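Local coordinates for phenazine biosynthesis protein PhzF family (Enterococcus faecalis, PDB 1S7J) that belongs to the PhzF family and is probably an isomerase, with the two-lobed architecture of the diaminopimelate epimerase relatives, at residues Asn19-Tyr24 and Gly72-Ala77; Phe186-Phe191 and Ala225-Pro230; Asn209-Trp214 and Val244-Thr249. One frame throughout, in Å; residues are numbered along the deposited sequence.

How the interactions relate
All three contacts are largely buried, within a two-lobed chain consistent with the fold of the diaminopimelate epimerase relatives. Interaction 1 packs strand 19-25 on helix 72-85 in one lobe; interaction 3 sets helix 207-218 of the other against the start of strand 243-259; interaction 2 joins two neighbouring parallel strands of that second lobe. Chemistry follows place: interaction 1 is polar beside the predicted active-site residue E46 and aliphatic further along, interaction 2 combines backbone bonds with a polar end, and interaction 3 is wholly aliphatic. Interactions 2 and 3 meet where F186 stacks on W214, while L76 of interaction 1 packs against G248 and T249 of interaction 3.

Interaction 1 (Asn19-Tyr24 and Gly72-Ala77); sequences NPAAVY and GHATLA
N19 and H73 form an amide-ring stack in the first turn of helix 72-85, which fills the N-terminal lobe of the PhzF fold, as in the diaminopimelate epimerase relatives. Strand 19-24 is part of the wall around this helix, and the two segments cross at 54° with their axes 8.0 Å apart at the closest approach.

The polar part lies at the N19 end. The N19 amide covers one face of the imidazole, its plane only 11° from that of the ring, and ND2 sits over the ring centre. The nearest approach to the ring is made by the amide carbon and oxygen: N19 CG lies 3.3 Å from H73 ND1 and N19 OD1 3.3 Å from H73 CE1. With the planes nearly parallel and OD1 poorly angled toward ND1, the groups stack rather than hydrogen-bond. H73 carries CG between its backbone N and carbonyl carbon (chi1 68°), which turns the ring toward the strand. The polar ends of the stack are held by outside partners: N19 ND2 by D200 OD2 of the other lobe, and H73 NE2 by OE2 of E46, predicted to be the active-site residue. The stack thus adjoins that residue, H73 bonding to it directly, and N19 ties the two lobes together beside it.

The apolar part follows the strand's inward-facing residues. A21 CB comes within 4.2 Å of A74 CB and lies 4.2 Å from A77 CB as well; these three small methyls let strand and helix approach closely. V23 continues the line, placing CG1 4.0 Å from A77 CB, while T78 and V81 of the same helix touch it too. Back at the imidazole, the carbonyl oxygen of P20 lies in the ring plane, at the edge, 3.5 Å from H73 CE1.

Interaction 2 (Phe186-Phe191 and Ala225-Pro230); sequences FVSRTF and AYQVSP
Q227 OE1 is gripped by two groups: the T190 hydroxyl donates to it (OG1 to OE1 3.2 Å), tilted 20° from the amide carbonyl plane, and C203 N adds a weak bond. Reaching T190 takes an extended Q227 chain, CG anti to the backbone N (chi1 -161°), which lays CG 3.5 Å from S188 OG.

The backbones run side by side as parallel strands. Y226 bonds on either side of V187, its N giving a hydrogen bond to F186 O (3.1 Å) and its O taking a weak one from S188 N. On the face carrying F186, A225 CB makes a CH-pi contact over one face of the F186 ring, 3.7 Å from its centroid; W214 stacks on the same ring.

Beyond Q227 the chain leaves the sheet in an inverse gamma turn centred on V228. R189 passes beside the turn, its CD 3.4 Å from V228 O, while its guanidinium is held by a salt bridge to E199 and by the carbonyls of V156 and I159. Q227 OE1 and the R189 guanidinium are therefore both paired within the buried contact, and a side-chain bond, T190 to Q227, adds to the backbone pairing.

Interaction 3 (Asn209-Trp214 and Val244-Thr249); sequences NLIPYW and VIIGGT
The flat rings of helix 209-214 lie away from the strand: Y213 sets CE1 3.5 Å above the W214 ring plane, over its centre, and W214 CG lies in plane at the Y213 ring edge, while I211 reaches V244 and I246, and P212 touches V244. Y213 also meets the rings of F147 and Y141, so the aromatic side of the helix serves other partners.

What crosses to strand 244-248 is aliphatic. I211 carries most of it, with its two branches dividing the work. Its CG2 meets V244 CG1 at 3.6 Å, the two side chains lying alongside each other and running antiparallel. Its longer branch, extended beyond CG1 (chi2 -178°), carries CD1 past V244 to I246, where the CD1 to I246 CG2 distance of 3.5 Å is a close contact for two methyls. The same I211 CD1 lies 3.8 Å from I245 O. P212 comes at V244 about at a right angle, its CD 3.9 Å from V244 CG1. Being a proline, P212 offers no backbone N-H to the preceding turn, and the helix is kinked there.

The axes cross at 112°, 8.8 Å apart at closest, and the small contact (173 Å²) centres on I211 and V244. Helix 207-218 lies inside the C-terminal lobe: strand 175-180 receives L210 and W214, strand 234-240 touches I211 through C237 and V239, and the loop residue Y117 touches both P212 and V244. Segment 244-248 runs between strands 234-240 and 110-116, bonded to both.

Interaction 1 (Asn19-Tyr24 and Gly72-Ala77)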
loop_
_atom_site.group_PDB
_atom_site.type_symbol
_atom_site.label_atom_id
_atom_site.label_comp_id
_atom_site.label_asym_id
_atom_site.label_seq_id
_atom_site.Cartn_x
_atom_site.Cartn_y
_atom_site.Cartn_z
ATOM N N ASN A 19 5.035 2.526 5.607
ATOM C CA ASN A 19 5.575 2.600 4.251
ATOM C C ASN A 19 5.747 4.073 3.901
ATOM O O ASN A 19 4.780 4.829 3.873
ATOM C CB ASN A 19 4.601 1.921 3.269
ATOM C CG ASN A 19 5.240 1.627 1.901
ATOM O OD1 ASN A 19 6.263 2.205 1.535
ATOM N ND2 ASN A 19 4.617 0.727 1.170
ATOM N N PRO A 20 6.990 4.497 3.622
ATOM C CA PRO A 20 7.345 5.877 3.275
ATOM C C PRO A 20 7.051 6.349 1.874
ATOM O O PRO A 20 7.237 5.620 0.895
ATOM C CB PRO A 20 8.837 5.904 3.540
ATOM C CG PRO A 20 9.255 4.553 3.080
ATOM C CD PRO A 20 8.202 3.660 3.704
ATOM N N ALA A 21 6.687 7.634 1.775
ATOM C CA ALA A 21 6.398 8.283 0.504
ATOM C C ALA A 21 6.620 9.780 0.637
ATOM O O ALA A 21 6.489 10.340 1.728
ATOM C CB ALA A 21 4.949 8.001 0.071
ATOM N N ALA A 22 6.987 10.423 -0.456
ATOM C CA ALA A 22 7.200 11.860 -0.471
ATOM C C ALA A 22 6.008 12.465 -1.178
ATOM O O ALA A 22 5.584 11.951 -2.193
ATOM C CB ALA A 22 8.455 12.192 -1.229
ATOM N N VAL A 23 5.443 13.548 -0.641
ATOM C CA VAL A 23 4.310 14.182 -1.305
ATOM C C VAL A 23 4.553 15.657 -1.560
ATOM O O VAL A 23 5.056 16.370 -0.696
ATOM C CB VAL A 23 2.977 13.952 -0.569
ATOM C CG1 VAL A 23 3.167 13.063 0.639
ATOM C CG2 VAL A 23 2.312 15.265 -0.214
ATOM N N TYR A 24 4.278 16.089 -2.790
ATOM C CA TYR A 24 4.449 17.481 -3.178
ATOM C C TYR A 24 3.129 18.095 -3.539
ATOM O O TYR A 24 2.469 17.648 -4.503
ATOM C CB TYR A 24 5.367 17.611 -4.388
ATOM C CG TYR A 24 6.824 17.456 -4.107
ATOM C CD1 TYR A 24 7.356 16.230 -3.725
ATOM C CD2 TYR A 24 7.697 18.536 -4.259
ATOM C CE1 TYR A 24 8.724 16.074 -3.504
ATOM C CE2 TYR A 24 9.063 18.395 -4.045
ATOM C CZ TYR A 24 9.573 17.166 -3.671
ATOM O OH TYR A 24 10.914 17.016 -3.504
ATOM N N GLY A 72 -1.511 2.934 -3.167
ATOM C CA GLY A 72 -2.268 3.254 -1.972
ATOM C C GLY A 72 -1.638 4.038 -0.836
ATOM O O GLY A 72 -2.219 5.026 -0.378
ATOM N N HIS A 73 -0.493 3.589 -0.333
ATOM C CA HIS A 73 0.148 4.282 0.784
ATOM C C HIS A 73 0.493 5.727 0.448
ATOM O O HIS A 73 0.461 6.589 1.315
ATOM C CB HIS A 73 1.394 3.521 1.264
ATOM C CG HIS A 73 2.515 3.520 0.287
ATOM N ND1 HIS A 73 3.695 4.199 0.509
ATOM C CD2 HIS A 73 2.633 2.952 -0.942
ATOM C CE1 HIS A 73 4.492 4.048 -0.540
ATOM N NE2 HIS A 73 3.868 3.301 -1.431
ATOM N N ALA A 74 0.805 5.978 -0.816
ATOM C CA ALA A 74 1.149 7.314 -1.284
ATOM C C ALA A 74 -0.080 8.199 -1.401
ATOM O O ALA A 74 0.033 9.433 -1.448
ATOM C CB ALA A 74 1.863 7.233 -2.628
ATOM N N THR A 75 -1.240 7.579 -1.540
ATOM C CA THR A 75 -2.476 8.313 -1.637
ATOM C C THR A 75 -2.855 8.716 -0.220
ATOM O O THR A 75 -3.261 9.853 0.030
ATOM C CB THR A 75 -3.583 7.462 -2.312
ATOM O OG1 THR A 75 -3.300 7.353 -3.704
ATOM C CG2 THR A 75 -4.944 8.111 -2.163
ATOM N N LEU A 76 -2.684 7.791 0.710
ATOM C CA LEU A 76 -2.973 8.036 2.100
ATOM C C LEU A 76 -2.069 9.152 2.589
ATOM O O LEU A 76 -2.493 10.035 3.330
ATOM C CB LEU A 76 -2.729 6.758 2.911
ATOM C CG LEU A 76 -3.045 6.730 4.410
ATOM C CD1 LEU A 76 -3.255 5.311 4.846
ATOM C CD2 LEU A 76 -1.938 7.398 5.228
ATOM N N ALA A 77 -0.803 9.099 2.159
ATOM C CA ALA A 77 0.188 10.087 2.528
ATOM C C ALA A 77 -0.205 11.452 2.036
ATOM O O ALA A 77 -0.164 12.416 2.790
ATOM C CB ALA A 77 1.563 9.689 1.977
#

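Interaction 2 (Phe186-Phe191 and Ala225-Pro230)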
loop_
_atom_site.group_PDB
_atom_site.type_symbol
_atom_site.label_atom_id
_atom_site.label_comp_id
_atom_site.label_asym_id
_atom_site.label_seq_id
_atom_site.Cartn_x
_atom_site.Cartn_y
_atom_site.Cartn_z
ATOM N N PHE A 186 -5.513 -10.926 11.245
ATOM C CA PHE A 186 -4.660 -11.553 10.246
ATOM C C PHE A 186 -3.445 -10.695 9.906
ATOM O O PHE A 186 -3.481 -9.466 10.031
ATOM C CB PHE A 186 -5.449 -11.897 8.977
ATOM C CG PHE A 186 -5.810 -10.708 8.121
ATOM C CD1 PHE A 186 -7.063 -10.107 8.231
ATOM C CD2 PHE A 186 -4.924 -10.235 7.150
ATOM C CE1 PHE A 186 -7.435 -9.062 7.378
ATOM C CE2 PHE A 186 -5.286 -9.196 6.299
ATOM C CZ PHE A 186 -6.546 -8.608 6.413
ATOM N N VAL A 187 -2.370 -11.356 9.494
ATOM C CA VAL A 187 -1.129 -10.683 9.124
ATOM C C VAL A 187 -0.746 -11.014 7.697
ATOM O O VAL A 187 -1.203 -12.003 7.152
ATOM C CB VAL A 187 0.022 -11.099 10.052
ATOM C CG1 VAL A 187 -0.143 -10.445 11.407
ATOM C CG2 VAL A 187 0.058 -12.608 10.196
ATOM N N SER A 188 0.117 -10.213 7.104
ATOM C CA SER A 188 0.552 -10.457 5.745
ATOM C C SER A 188 1.906 -9.839 5.477
ATOM O O SER A 188 2.503 -9.216 6.354
ATOM C CB SER A 188 -0.471 -9.896 4.750
ATOM O OG SER A 188 -0.574 -8.481 4.845
ATOM N N ARG A 189 2.419 -10.094 4.278
ATOM C CA ARG A 189 3.688 -9.557 3.769
ATOM C C ARG A 189 3.528 -9.652 2.265
ATOM O O ARG A 189 2.975 -10.627 1.766
ATOM C CB ARG A 189 4.894 -10.385 4.236
ATOM C CG ARG A 189 5.275 -10.169 5.681
ATOM C CD ARG A 189 6.469 -10.997 6.066
ATOM N NE ARG A 189 7.675 -10.613 5.329
ATOM C CZ ARG A 189 8.887 -11.125 5.554
ATOM N NH1 ARG A 189 9.917 -10.713 4.839
ATOM N NH2 ARG A 189 9.059 -12.054 6.483
ATOM N N THR A 190 3.967 -8.639 1.540
ATOM C CA THR A 190 3.818 -8.658 0.098
ATOM C C THR A 190 5.132 -8.467 -0.649
ATOM O O THR A 190 5.893 -7.536 -0.370
ATOM C CB THR A 190 2.745 -7.609 -0.374
ATOM O OG1 THR A 190 3.211 -6.276 -0.129
ATOM C CG2 THR A 190 1.432 -7.830 0.377
ATOM N N PHE A 191 5.421 -9.395 -1.571
ATOM C CA PHE A 191 6.654 -9.351 -2.356
ATOM C C PHE A 191 6.358 -9.069 -3.821
ATOM O O PHE A 191 5.457 -9.656 -4.397
ATOM C CB PHE A 191 7.408 -10.687 -2.243
ATOM C CG PHE A 191 7.411 -11.274 -0.850
ATOM C CD1 PHE A 191 8.034 -10.613 0.203
ATOM C CD2 PHE A 191 6.763 -12.482 -0.596
ATOM C CE1 PHE A 191 8.006 -11.145 1.499
ATOM C CE2 PHE A 191 6.731 -13.019 0.689
ATOM C CZ PHE A 191 7.356 -12.347 1.740
ATOM N N ALA A 225 -5.788 -5.935 11.063
ATOM C CA ALA A 225 -4.693 -6.544 10.325
ATOM C C ALA A 225 -3.345 -5.888 10.599
ATOM O O ALA A 225 -3.277 -4.766 11.109
ATOM C CB ALA A 225 -4.988 -6.509 8.846
ATOM N N TYR A 226 -2.276 -6.578 10.256
ATOM C CA TYR A 226 -0.949 -6.052 10.448
ATOM C C TYR A 226 -0.017 -6.662 9.449
ATOM O O TYR A 226 0.232 -7.864 9.489
ATOM C CB TYR A 226 -0.446 -6.357 11.874
ATOM C CG TYR A 226 0.674 -5.450 12.323
ATOM C CD1 TYR A 226 0.446 -4.446 13.261
ATOM C CD2 TYR A 226 1.957 -5.564 11.773
ATOM C CE1 TYR A 226 1.464 -3.572 13.648
ATOM C CE2 TYR A 226 2.987 -4.699 12.148
ATOM C CZ TYR A 226 2.738 -3.703 13.083
ATOM O OH TYR A 226 3.750 -2.833 13.467
ATOM N N GLN A 227 0.479 -5.855 8.516
ATOM C CA GLN A 227 1.418 -6.342 7.529
ATOM C C GLN A 227 2.771 -6.382 8.241
ATOM O O GLN A 227 3.405 -5.345 8.457
ATOM C CB GLN A 227 1.465 -5.446 6.319
ATOM C CG GLN A 227 2.064 -6.136 5.135
ATOM C CD GLN A 227 1.698 -5.510 3.845
ATOM O OE1 GLN A 227 2.438 -5.581 2.881
ATOM N NE2 GLN A 227 0.526 -4.860 3.800
ATOM N N VAL A 228 3.153 -7.585 8.675
ATOM C CA VAL A 228 4.377 -7.809 9.417
ATOM C C VAL A 228 5.699 -7.830 8.634
ATOM O O VAL A 228 6.448 -8.820 8.645
ATOM C CB VAL A 228 4.236 -9.061 10.356
ATOM C CG1 VAL A 228 4.101 -10.342 9.536
ATOM C CG2 VAL A 228 5.401 -9.131 11.350
ATOM N N SER A 229 5.963 -6.750 7.944
ATOM C CA SER A 229 7.148 -6.505 7.200
ATOM C C SER A 229 8.227 -6.086 8.260
ATOM O O SER A 229 7.882 -5.783 9.400
ATOM C CB SER A 229 6.934 -5.504 6.064
ATOM O OG SER A 229 6.649 -4.182 6.480
ATOM N N PRO A 230 9.480 -5.914 7.818
ATOM C CA PRO A 230 10.414 -5.379 8.819
ATOM C C PRO A 230 9.977 -4.105 9.435
ATOM O O PRO A 230 10.099 -3.864 10.640
ATOM C CB PRO A 230 11.718 -5.320 8.058
ATOM C CG PRO A 230 11.587 -6.424 7.053
ATOM C CD PRO A 230 10.161 -6.235 6.580
#

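Interaction 3 (Asn209-Trp214 and Val244-Thr249)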
loop_
_atom_site.group_PDB
_atom_site.type_symbol
_atom_site.label_atom_id
_atom_site.label_comp_id
_atom_site.label_asym_id
_atom_site.label_seq_id
_atom_site.Cartn_x
_atom_site.Cartn_y
_atom_site.Cartn_z
ATOM N N ASN A 209 -7.544 -8.709 -1.883
ATOM C CA ASN A 209 -7.551 -10.174 -1.840
ATOM C C ASN A 209 -7.577 -10.625 -0.377
ATOM O O ASN A 209 -8.282 -11.566 -0.018
ATOM C CB ASN A 209 -6.283 -10.751 -2.500
ATOM C CG ASN A 209 -6.190 -10.437 -3.994
ATOM O OD1 ASN A 209 -7.201 -10.306 -4.682
ATOM N ND2 ASN A 209 -4.955 -10.364 -4.497
ATOM N N LEU A 210 -6.772 -9.953 0.452
ATOM C CA LEU A 210 -6.667 -10.255 1.890
ATOM C C LEU A 210 -7.951 -10.133 2.681
ATOM O O LEU A 210 -8.332 -11.058 3.401
ATOM C CB LEU A 210 -5.615 -9.346 2.556
ATOM C CG LEU A 210 -4.144 -9.747 2.589
ATOM C CD1 LEU A 210 -4.030 -11.147 3.124
ATOM C CD2 LEU A 210 -3.537 -9.661 1.224
ATOM N N ILE A 211 -8.566 -8.949 2.636
ATOM C CA ILE A 211 -9.797 -8.702 3.378
ATOM C C ILE A 211 -10.944 -9.682 3.014
ATOM O O ILE A 211 -11.543 -10.285 3.905
ATOM C CB ILE A 211 -10.241 -7.203 3.274
ATOM C CG1 ILE A 211 -9.129 -6.309 3.840
ATOM C CG2 ILE A 211 -11.524 -6.959 4.074
ATOM C CD1 ILE A 211 -9.466 -4.837 3.838
ATOM N N PRO A 212 -11.271 -9.822 1.717
ATOM C CA PRO A 212 -12.340 -10.749 1.347
ATOM C C PRO A 212 -12.080 -12.145 1.936
ATOM O O PRO A 212 -12.943 -12.722 2.603
ATOM C CB PRO A 212 -12.242 -10.770 -0.172
ATOM C CG PRO A 212 -11.884 -9.367 -0.477
ATOM C CD PRO A 212 -10.798 -9.083 0.533
ATOM N N TYR A 213 -10.867 -12.654 1.699
ATOM C CA TYR A 213 -10.471 -13.970 2.182
ATOM C C TYR A 213 -10.683 -14.172 3.680
ATOM O O TYR A 213 -11.253 -15.192 4.101
ATOM C CB TYR A 213 -8.988 -14.255 1.835
ATOM C CG TYR A 213 -8.473 -15.545 2.455
ATOM C CD1 TYR A 213 -7.977 -15.560 3.762
ATOM C CD2 TYR A 213 -8.557 -16.755 1.769
ATOM C CE1 TYR A 213 -7.595 -16.742 4.374
ATOM C CE2 TYR A 213 -8.171 -17.954 2.381
ATOM C CZ TYR A 213 -7.693 -17.932 3.689
ATOM O OH TYR A 213 -7.332 -19.089 4.326
ATOM N N TRP A 214 -10.159 -13.262 4.480
ATOM C CA TRP A 214 -10.277 -13.370 5.927
ATOM C C TRP A 214 -11.643 -13.034 6.497
ATOM O O TRP A 214 -11.969 -13.441 7.616
ATOM C CB TRP A 214 -9.173 -12.565 6.605
ATOM C CG TRP A 214 -7.837 -13.203 6.440
ATOM C CD1 TRP A 214 -6.876 -12.881 5.525
ATOM C CD2 TRP A 214 -7.322 -14.312 7.188
ATOM N NE1 TRP A 214 -5.798 -13.721 5.655
ATOM C CE2 TRP A 214 -6.046 -14.609 6.667
ATOM C CE3 TRP A 214 -7.824 -15.086 8.249
ATOM C CZ2 TRP A 214 -5.249 -15.651 7.174
ATOM C CZ3 TRP A 214 -7.032 -16.123 8.752
ATOM C CH2 TRP A 214 -5.763 -16.396 8.211
ATOM N N VAL A 244 -13.860 -3.149 -0.258
ATOM C CA VAL A 244 -13.201 -3.298 1.054
ATOM C C VAL A 244 -12.545 -1.981 1.452
ATOM O O VAL A 244 -12.073 -1.217 0.591
ATOM C CB VAL A 244 -12.157 -4.443 1.082
ATOM C CG1 VAL A 244 -12.843 -5.778 0.911
ATOM C CG2 VAL A 244 -11.108 -4.237 0.022
ATOM N N ILE A 245 -12.541 -1.707 2.754
ATOM C CA ILE A 245 -11.978 -0.470 3.296
ATOM C C ILE A 245 -10.811 -0.702 4.252
ATOM O O ILE A 245 -10.899 -1.528 5.164
ATOM C CB ILE A 245 -13.045 0.312 4.090
ATOM C CG1 ILE A 245 -14.319 0.476 3.261
ATOM C CG2 ILE A 245 -12.493 1.669 4.525
ATOM C CD1 ILE A 245 -14.127 1.228 1.966
ATOM N N ILE A 246 -9.711 0.016 4.024
ATOM C CA ILE A 246 -8.548 -0.077 4.912
ATOM C C ILE A 246 -8.256 1.290 5.510
ATOM O O ILE A 246 -8.248 2.308 4.794
ATOM C CB ILE A 246 -7.264 -0.594 4.186
ATOM C CG1 ILE A 246 -6.889 0.324 3.028
ATOM C CG2 ILE A 246 -7.459 -2.007 3.722
ATOM C CD1 ILE A 246 -5.656 -0.106 2.299
ATOM N N GLY A 247 -8.055 1.330 6.813
ATOM C CA GLY A 247 -7.754 2.583 7.474
ATOM C C GLY A 247 -6.428 2.514 8.184
ATOM O O GLY A 247 -6.150 1.529 8.871
ATOM N N GLY A 248 -5.605 3.539 8.038
ATOM C CA GLY A 248 -4.315 3.525 8.711
ATOM C C GLY A 248 -3.828 4.876 9.173
ATOM O O GLY A 248 -4.258 5.907 8.649
ATOM N N THR A 249 -2.976 4.877 10.199
ATOM C CA THR A 249 -2.397 6.111 10.723
ATOM C C THR A 249 -1.222 6.547 9.833
ATOM O O THR A 249 -0.967 5.935 8.800
ATOM C CB THR A 249 -1.913 5.948 12.204
ATOM O OG1 THR A 249 -1.050 4.804 12.324
ATOM C CG2 THR A 249 -3.106 5.769 13.129
#